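Local coordinates for protein transcriptional regulator (NtrC family) (Aquifex aeolicus, PDB 3DZD) that probably couples phosphorylation-controlled switching of a receiver domain to an AAA+ ATPase that activates transcription by sigma54 RNA polymerase, captured here in its inactive state, at residues T111-H114 and A115-Y119; R290-V293 and F294-Y297; I354-A357 and V358-E362. All coordinates share one frame; numbering follows the deposited sequence.

Interaction 1: residues T111-H114 and A115-Y119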
loop_
_atom_site.group_PDB
_atom_site.type_symbol
_atom_site.label_atom_id
_atom_site.label_comp_id
_atom_site.label_asym_id
_atom_site.label_seq_id
_atom_site.Cartn_x
_atom_site.Cartn_y
_atom_site.Cartn_z
ATOM N N THR A 111 -12.041 17.062 -15.615
ATOM C CA THR A 111 -12.047 17.396 -14.193
ATOM C C THR A 111 -12.786 16.343 -13.357
ATOM O O THR A 111 -12.347 15.995 -12.268
ATOM C CB THR A 111 -12.669 18.778 -13.950
ATOM O OG1 THR A 111 -11.928 19.754 -14.682
ATOM C CG2 THR A 111 -12.639 19.137 -12.487
ATOM N N ILE A 112 -13.910 15.851 -13.872
ATOM C CA ILE A 112 -14.653 14.785 -13.219
ATOM C C ILE A 112 -13.784 13.543 -13.064
ATOM O O ILE A 112 -13.719 12.939 -11.995
ATOM C CB ILE A 112 -15.915 14.410 -14.014
ATOM C CG1 ILE A 112 -16.911 15.564 -14.000
ATOM C CG2 ILE A 112 -16.548 13.132 -13.441
ATOM C CD1 ILE A 112 -17.647 15.717 -12.687
ATOM N N LYS A 113 -13.117 13.167 -14.144
ATOM C CA LYS A 113 -12.250 12.004 -14.129
ATOM C C LYS A 113 -11.249 12.100 -12.995
ATOM O O LYS A 113 -11.073 11.144 -12.227
ATOM C CB LYS A 113 -11.510 11.874 -15.452
ATOM C CG LYS A 113 -10.704 10.601 -15.552
ATOM C CD LYS A 113 -9.708 10.652 -16.693
ATOM C CE LYS A 113 -8.749 9.476 -16.609
ATOM N NZ LYS A 113 -7.374 9.798 -17.081
ATOM N N HIS A 114 -10.592 13.255 -12.887
ATOM C CA HIS A 114 -9.613 13.468 -11.819
ATOM C C HIS A 114 -10.260 13.516 -10.440
ATOM O O HIS A 114 -9.671 13.053 -9.468
ATOM C CB HIS A 114 -8.764 14.718 -12.070
ATOM C CG HIS A 114 -7.954 14.650 -13.322
ATOM N ND1 HIS A 114 -7.635 15.764 -14.064
ATOM C CD2 HIS A 114 -7.427 13.590 -13.984
ATOM C CE1 HIS A 114 -6.929 15.400 -15.121
ATOM N NE2 HIS A 114 -6.790 14.084 -15.095
ATOM N N ALA A 115 -11.466 14.069 -10.348
ATOM C CA ALA A 115 -12.197 14.028 -9.081
ATOM C C ALA A 115 -12.396 12.585 -8.596
ATOM O O ALA A 115 -12.223 12.293 -7.418
ATOM C CB ALA A 115 -13.534 14.743 -9.192
ATOM N N PHE A 116 -12.751 11.681 -9.500
ATOM C CA PHE A 116 -12.950 10.299 -9.095
ATOM C C PHE A 116 -11.639 9.611 -8.724
ATOM O O PHE A 116 -11.610 8.807 -7.805
ATOM C CB PHE A 116 -13.723 9.489 -10.147
ATOM C CG PHE A 116 -15.221 9.590 -10.007
ATOM C CD1 PHE A 116 -15.883 8.909 -8.999
ATOM C CD2 PHE A 116 -15.970 10.370 -10.887
ATOM C CE1 PHE A 116 -17.269 9.010 -8.865
ATOM C CE2 PHE A 116 -17.353 10.471 -10.762
ATOM C CZ PHE A 116 -18.004 9.796 -9.755
ATOM N N GLU A 117 -10.553 9.916 -9.418
ATOM C CA GLU A 117 -9.308 9.276 -9.037
ATOM C C GLU A 117 -8.754 9.886 -7.748
ATOM O O GLU A 117 -7.957 9.269 -7.056
ATOM C CB GLU A 117 -8.282 9.245 -10.176
ATOM C CG GLU A 117 -7.858 10.588 -10.727
ATOM C CD GLU A 117 -6.979 10.446 -11.968
ATOM O OE1 GLU A 117 -7.513 10.088 -13.043
ATOM O OE2 GLU A 117 -5.757 10.695 -11.863
ATOM N N GLU A 118 -9.199 11.088 -7.410
ATOM C CA GLU A 118 -8.845 11.664 -6.124
ATOM C C GLU A 118 -9.633 10.931 -5.043
ATOM O O GLU A 118 -9.131 10.666 -3.950
ATOM C CB GLU A 118 -9.179 13.155 -6.098
ATOM C CG GLU A 118 -9.213 13.754 -4.708
ATOM C CD GLU A 118 -7.827 14.033 -4.173
ATOM O OE1 GLU A 118 -6.857 13.914 -4.955
ATOM O OE2 GLU A 118 -7.714 14.390 -2.974
ATOM N N TYR A 119 -10.883 10.614 -5.359
ATOM C CA TYR A 119 -11.724 9.869 -4.449
ATOM C C TYR A 119 -11.161 8.466 -4.245
ATOM O O TYR A 119 -11.066 7.984 -3.124
ATOM C CB TYR A 119 -13.147 9.789 -4.988
ATOM C CG TYR A 119 -13.947 8.697 -4.340
ATOM C CD1 TYR A 119 -14.388 8.820 -3.031
ATOM C CD2 TYR A 119 -14.246 7.529 -5.030
ATOM C CE1 TYR A 119 -15.118 7.818 -2.431
ATOM C CE2 TYR A 119 -14.974 6.522 -4.444
ATOM C CZ TYR A 119 -15.405 6.664 -3.141
ATOM O OH TYR A 119 -16.127 5.648 -2.547
#
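Glu-117 reaches back along the last turns of helix 105-119, the closing helix of the CheY-like receiver fold, to meet His-114 and Lys-113. Its OE1 lies in the plane of the His-114 imidazole, at the ring edge, 3.6 Å from CD2, and the carboxylate is turned 80° against the ring. Close by, the NZ of Lys-113 stands 4.1 Å from the same OE1, too long for a salt bridge, though at this range the opposite charges would probably still attract weakly. The CG of Glu-117 sits between the backbone N and the carbonyl carbon (chi1 60°), a costly choice in a helix, and it thereby packs 3.3 Å from His-114 O. Replacing Glu-117 with an alanine here would probably leave the Lys-113 ammonium without its nearby negative charge and the CD2 edge of His-114 without its carboxylate neighbour.

On the buried flank, apolar types suit the surroundings. Ile-112 and Phe-116, one turn apart, point the same way, and the CG2 methyl of Ile-112 meets the edge of the aromatic ring 3.8 Å from CD2. Tyr-25 touches Ile-112 and meets the Phe-116 ring nearly parallel. Ala-115 is small enough for the helix to lie close on strands 47-51 and 74-79, where it touches Val-47 and Ile-76.

The second subunit meets the polar flank: its Tyr-96 meets the His-114 ring, and its Lys-121 forms a salt bridge with Glu-118, so this flank belongs to the dimer contact. Regular i to i+4 backbone bonds set all these side chains in place; that from Phe-116 N to Ile-112 O measures 3.0 Å.

Interaction 2: residues R290-V293 and F294-Y297; sequences RLSV and FQIY
Ser-292 and Gln-295 meet where helix 285-291 gives way to strand 294-297, an outermost strand of the parallel sheet in the P-loop, AAA+ ATPase core. The junction is a short helix-to-strand turn, and its side chains touch by their aliphatic parts. The CB of Ser-292 lies 3.9 Å from the CG of Gln-295, and that CG also rests 3.7 Å from Ser-292 O. Gln-295 turns its CG beside its own backbone N, opposite the carbonyl carbon (chi1 -61°); this sets the CG methylene beside the serine, and the extended chain beyond carries the amide onward. A long, flexible polar residue suits this exposed strand position, because its methylenes can pack while its amide remains at the surface.

Ser-292 holds its OG between the backbone N and the carbonyl carbon (chi1 62°), and the hydroxyl bonds to Tyr-288 O in the last turn of the helix. A small hydroxyl residue fits this task, as it can reach back to a helix carbonyl within a tight bend. Val-293 has CG1 anti to its backbone N, 3.7 Å from the N of Phe-294, and its side chain leans on Ala-153.

Phe-294 begins the strand and packs its ring against Ile-148 of helix 136-149 and the loop residues Ser-151 and Ala-153. An aromatic is well placed there, with apolar Ile-148 and Ala-153 among its neighbours. Its backbone pairs with Pro-154 and Leu-156, joining the new strand to strand 155-158, and Ile-296, two residues on, turns into the same helix. Since the phenyl group is directed beside the Phe-294 backbone N, the ring stays close to the preceding peptide, its CD1 3.6 Å from Val-293 O.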
loop_
_atom_site.group_PDB
_atom_site.type_symbol
_atom_site.label_atom_id
_atom_site.label_comp_id
_atom_site.label_asym_id
_atom_site.label_seq_id
_atom_site.Cartn_x
_atom_site.Cartn_y
_atom_site.Cartn_z
ATOM N N ARG A 290 28.600 8.567 7.968
ATOM C CA ARG A 290 27.436 9.125 7.295
ATOM C C ARG A 290 26.151 8.475 7.803
ATOM O O ARG A 290 25.144 9.159 7.989
ATOM C CB ARG A 290 27.530 8.920 5.785
ATOM C CG ARG A 290 28.468 9.873 5.087
ATOM C CD ARG A 290 27.712 10.957 4.355
ATOM N NE ARG A 290 28.608 11.983 3.831
ATOM C CZ ARG A 290 28.193 13.150 3.352
ATOM N NH1 ARG A 290 26.894 13.433 3.332
ATOM N NH2 ARG A 290 29.074 14.030 2.901
ATOM N N LEU A 291 26.198 7.161 8.031
ATOM C CA LEU A 291 25.009 6.374 8.347
ATOM C C LEU A 291 24.660 6.350 9.824
ATOM O O LEU A 291 23.590 5.867 10.199
ATOM C CB LEU A 291 25.211 4.931 7.907
ATOM C CG LEU A 291 25.190 4.627 6.417
ATOM C CD1 LEU A 291 25.586 3.180 6.188
ATOM C CD2 LEU A 291 23.813 4.897 5.863
ATOM N N SER A 292 25.566 6.845 10.660
ATOM C CA SER A 292 25.426 6.684 12.101
ATOM C C SER A 292 25.481 7.993 12.897
ATOM O O SER A 292 25.945 8.008 14.034
ATOM C CB SER A 292 26.490 5.722 12.619
ATOM O OG SER A 292 27.779 6.244 12.377
ATOM N N VAL A 293 25.000 9.078 12.294
ATOM C CA VAL A 293 24.837 10.352 12.981
ATOM C C VAL A 293 24.045 10.171 14.280
ATOM O O VAL A 293 24.353 10.797 15.287
ATOM C CB VAL A 293 24.135 11.382 12.067
ATOM C CG1 VAL A 293 23.877 12.669 12.809
ATOM C CG2 VAL A 293 24.980 11.646 10.831
ATOM N N PHE A 294 23.010 9.328 14.232
ATOM C CA PHE A 294 22.356 8.812 15.434
ATOM C C PHE A 294 22.501 7.301 15.504
ATOM O O PHE A 294 22.540 6.624 14.483
ATOM C CB PHE A 294 20.864 9.128 15.439
ATOM C CG PHE A 294 20.553 10.580 15.548
ATOM C CD1 PHE A 294 21.002 11.316 16.633
ATOM C CD2 PHE A 294 19.789 11.209 14.572
ATOM C CE1 PHE A 294 20.712 12.663 16.733
ATOM C CE2 PHE A 294 19.493 12.551 14.666
ATOM C CZ PHE A 294 19.955 13.285 15.746
ATOM N N GLN A 295 22.550 6.764 16.712
ATOM C CA GLN A 295 22.621 5.321 16.869
ATOM C C GLN A 295 21.642 4.841 17.916
ATOM O O GLN A 295 21.248 5.594 18.803
ATOM C CB GLN A 295 24.028 4.875 17.254
ATOM C CG GLN A 295 25.084 5.209 16.231
ATOM C CD GLN A 295 26.360 4.445 16.479
ATOM O OE1 GLN A 295 27.430 5.034 16.639
ATOM N NE2 GLN A 295 26.255 3.117 16.525
ATOM N N ILE A 296 21.251 3.576 17.797
ATOM C CA ILE A 296 20.432 2.927 18.794
ATOM C C ILE A 296 20.955 1.516 18.910
ATOM O O ILE A 296 21.226 0.864 17.896
ATOM C CB ILE A 296 18.954 2.850 18.367
ATOM C CG1 ILE A 296 18.373 4.244 18.164
ATOM C CG2 ILE A 296 18.141 2.051 19.386
ATOM C CD1 ILE A 296 17.033 4.251 17.457
ATOM N N TYR A 297 21.096 1.049 20.145
ATOM C CA TYR A 297 21.508 -0.316 20.414
ATOM C C TYR A 297 20.336 -1.099 21.000
ATOM O O TYR A 297 19.799 -0.716 22.031
ATOM C CB TYR A 297 22.681 -0.330 21.400
ATOM C CG TYR A 297 23.064 -1.720 21.831
ATOM C CD1 TYR A 297 23.763 -2.557 20.978
ATOM C CD2 TYR A 297 22.715 -2.201 23.078
ATOM C CE1 TYR A 297 24.108 -3.829 21.357
ATOM C CE2 TYR A 297 23.060 -3.465 23.474
ATOM C CZ TYR A 297 23.757 -4.281 22.612
ATOM O OH TYR A 297 24.098 -5.560 22.990
#

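Interaction 3: residues I354-A357 and V358-E362; sequences IERA and VILCE
Glu-355 O is gripped by two amides at the C-terminal end of helix 346-359: Ile-359 N donates a sound bond of 3.0 Å, and Val-358 N adds a weak one at 3.3 Å. Val-358 N gives its better bond to Ile-354 O, at 3.1 Å, so its hydrogen is shared between two carbonyls. The last regular helical bond runs from Leu-360 N to Arg-356 O, after which Leu-360 leaves helical geometry and the chain turns off towards Cys-361.

On the flank that also meets the second subunit, Leu-360 folds back over the side chain of Arg-356. Its CD1 methyl sits 3.5 Å above the guanidinium plane, over its centre, and 3.6 Å from CZ. Arginine suits the place because its flat cationic end offers a broad face to a methyl while its N-H groups stay directed outwards in the plane. The bend at chi2 (90°) turns the arginine chain to run under the leucine. On the next flank the CD1 of Ile-359 lies 4.1 Å from the CG of Glu-355, apolar carbon on the acid's methylene, while the carboxylate is held by Tyr-323 and by Asn-352 of the second subunit.

Branched Ile-354 and Val-358 face inwards, packing on Phe-315, Leu-316 and Phe-319, and so fasten this helix of the AAA+ lid domain to helix 307-322. Beyond its end, the disulfide of Cys-361 with Cys-327 ties the departing chain to the loop that follows helix 307-322.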
loop_
_atom_site.group_PDB
_atom_site.type_symbol
_atom_site.label_atom_id
_atom_site.label_comp_id
_atom_site.label_asym_id
_atom_site.label_seq_id
_atom_site.Cartn_x
_atom_site.Cartn_y
_atom_site.Cartn_z
ATOM N N ILE A 354 6.746 -20.136 19.944
ATOM C CA ILE A 354 5.411 -20.004 20.518
ATOM C C ILE A 354 4.380 -20.345 19.460
ATOM O O ILE A 354 3.308 -20.862 19.772
ATOM C CB ILE A 354 5.131 -18.567 21.017
ATOM C CG1 ILE A 354 6.045 -18.207 22.191
ATOM C CG2 ILE A 354 3.685 -18.417 21.442
ATOM C CD1 ILE A 354 5.836 -19.066 23.419
ATOM N N GLU A 355 4.707 -20.052 18.206
ATOM C CA GLU A 355 3.770 -20.290 17.122
ATOM C C GLU A 355 3.641 -21.786 16.952
ATOM O O GLU A 355 2.564 -22.309 16.655
ATOM C CB GLU A 355 4.259 -19.669 15.819
ATOM C CG GLU A 355 3.213 -19.744 14.719
ATOM C CD GLU A 355 3.788 -19.604 13.323
ATOM O OE1 GLU A 355 5.021 -19.649 13.168
ATOM O OE2 GLU A 355 3.000 -19.458 12.367
ATOM N N ARG A 356 4.768 -22.458 17.147
ATOM C CA ARG A 356 4.826 -23.902 17.091
ATOM C C ARG A 356 3.913 -24.464 18.171
ATOM O O ARG A 356 3.038 -25.276 17.898
ATOM C CB ARG A 356 6.263 -24.362 17.308
ATOM C CG ARG A 356 6.422 -25.838 17.560
ATOM C CD ARG A 356 6.613 -26.609 16.273
ATOM N NE ARG A 356 7.001 -27.990 16.565
ATOM C CZ ARG A 356 6.766 -29.027 15.767
ATOM N NH1 ARG A 356 6.132 -28.860 14.610
ATOM N NH2 ARG A 356 7.159 -30.237 16.138
ATOM N N ALA A 357 4.115 -24.002 19.399
ATOM C CA ALA A 357 3.312 -24.442 20.527
ATOM C C ALA A 357 1.811 -24.391 20.233
ATOM O O ALA A 357 1.081 -25.303 20.588
ATOM C CB ALA A 357 3.639 -23.607 21.751
ATOM N N VAL A 358 1.372 -23.316 19.584
ATOM C CA VAL A 358 -0.036 -23.074 19.312
ATOM C C VAL A 358 -0.557 -23.968 18.190
ATOM O O VAL A 358 -1.705 -24.419 18.219
ATOM C CB VAL A 358 -0.276 -21.597 18.928
ATOM C CG1 VAL A 358 -1.739 -21.362 18.564
ATOM C CG2 VAL A 358 0.145 -20.676 20.067
ATOM N N ILE A 359 0.293 -24.210 17.199
ATOM C CA ILE A 359 -0.052 -25.077 16.078
ATOM C C ILE A 359 -0.362 -26.506 16.551
ATOM O O ILE A 359 -1.253 -27.164 16.022
ATOM C CB ILE A 359 1.062 -25.053 15.001
ATOM C CG1 ILE A 359 0.933 -23.783 14.150
ATOM C CG2 ILE A 359 0.997 -26.296 14.134
ATOM C CD1 ILE A 359 2.162 -23.439 13.308
ATOM N N LEU A 360 0.362 -26.956 17.570
ATOM C CA LEU A 360 0.132 -28.252 18.199
ATOM C C LEU A 360 -0.651 -28.100 19.499
ATOM O O LEU A 360 -0.412 -28.831 20.456
ATOM C CB LEU A 360 1.485 -28.882 18.547
ATOM C CG LEU A 360 2.587 -28.701 17.499
ATOM C CD1 LEU A 360 3.919 -29.346 17.946
ATOM C CD2 LEU A 360 2.123 -29.258 16.147
ATOM N N CYS A 361 -1.579 -27.159 19.545
ATOM C CA CYS A 361 -2.122 -26.715 20.825
ATOM C C CYS A 361 -2.997 -27.709 21.588
ATOM O O CYS A 361 -3.408 -28.739 21.059
ATOM C CB CYS A 361 -2.898 -25.418 20.635
ATOM S SG CYS A 361 -3.098 -24.506 22.161
ATOM N N GLU A 362 -3.266 -27.369 22.849
ATOM C CA GLU A 362 -4.227 -28.076 23.692
ATOM C C GLU A 362 -5.148 -27.069 24.383
ATOM O O GLU A 362 -5.659 -26.147 23.749
ATOM C CB GLU A 362 -3.512 -28.914 24.752
ATOM C CG GLU A 362 -2.840 -30.170 24.226
ATOM C CD GLU A 362 -2.354 -31.073 25.346
ATOM O OE1 GLU A 362 -2.485 -30.681 26.526
ATOM O OE2 GLU A 362 -1.842 -32.174 25.048
#

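From the N terminus, interaction 1 comes first, on the last helix of the receiver domain; interaction 2 follows where a helix passes into an outermost strand of the ATPase core, and interaction 3 lies in the lid domain. Each joins adjoining segments, so none closes a long loop; the three stand in series, without nesting or crossing. Their centres are about 43 Å apart for interactions 1 and 2 and about 38 Å for interactions 2 and 3, and no two touch. Interactions 1 and 3, on opposite sides of the chain's centre, both reach the second subunit, whereas interaction 2 serves the sheet of its own chain.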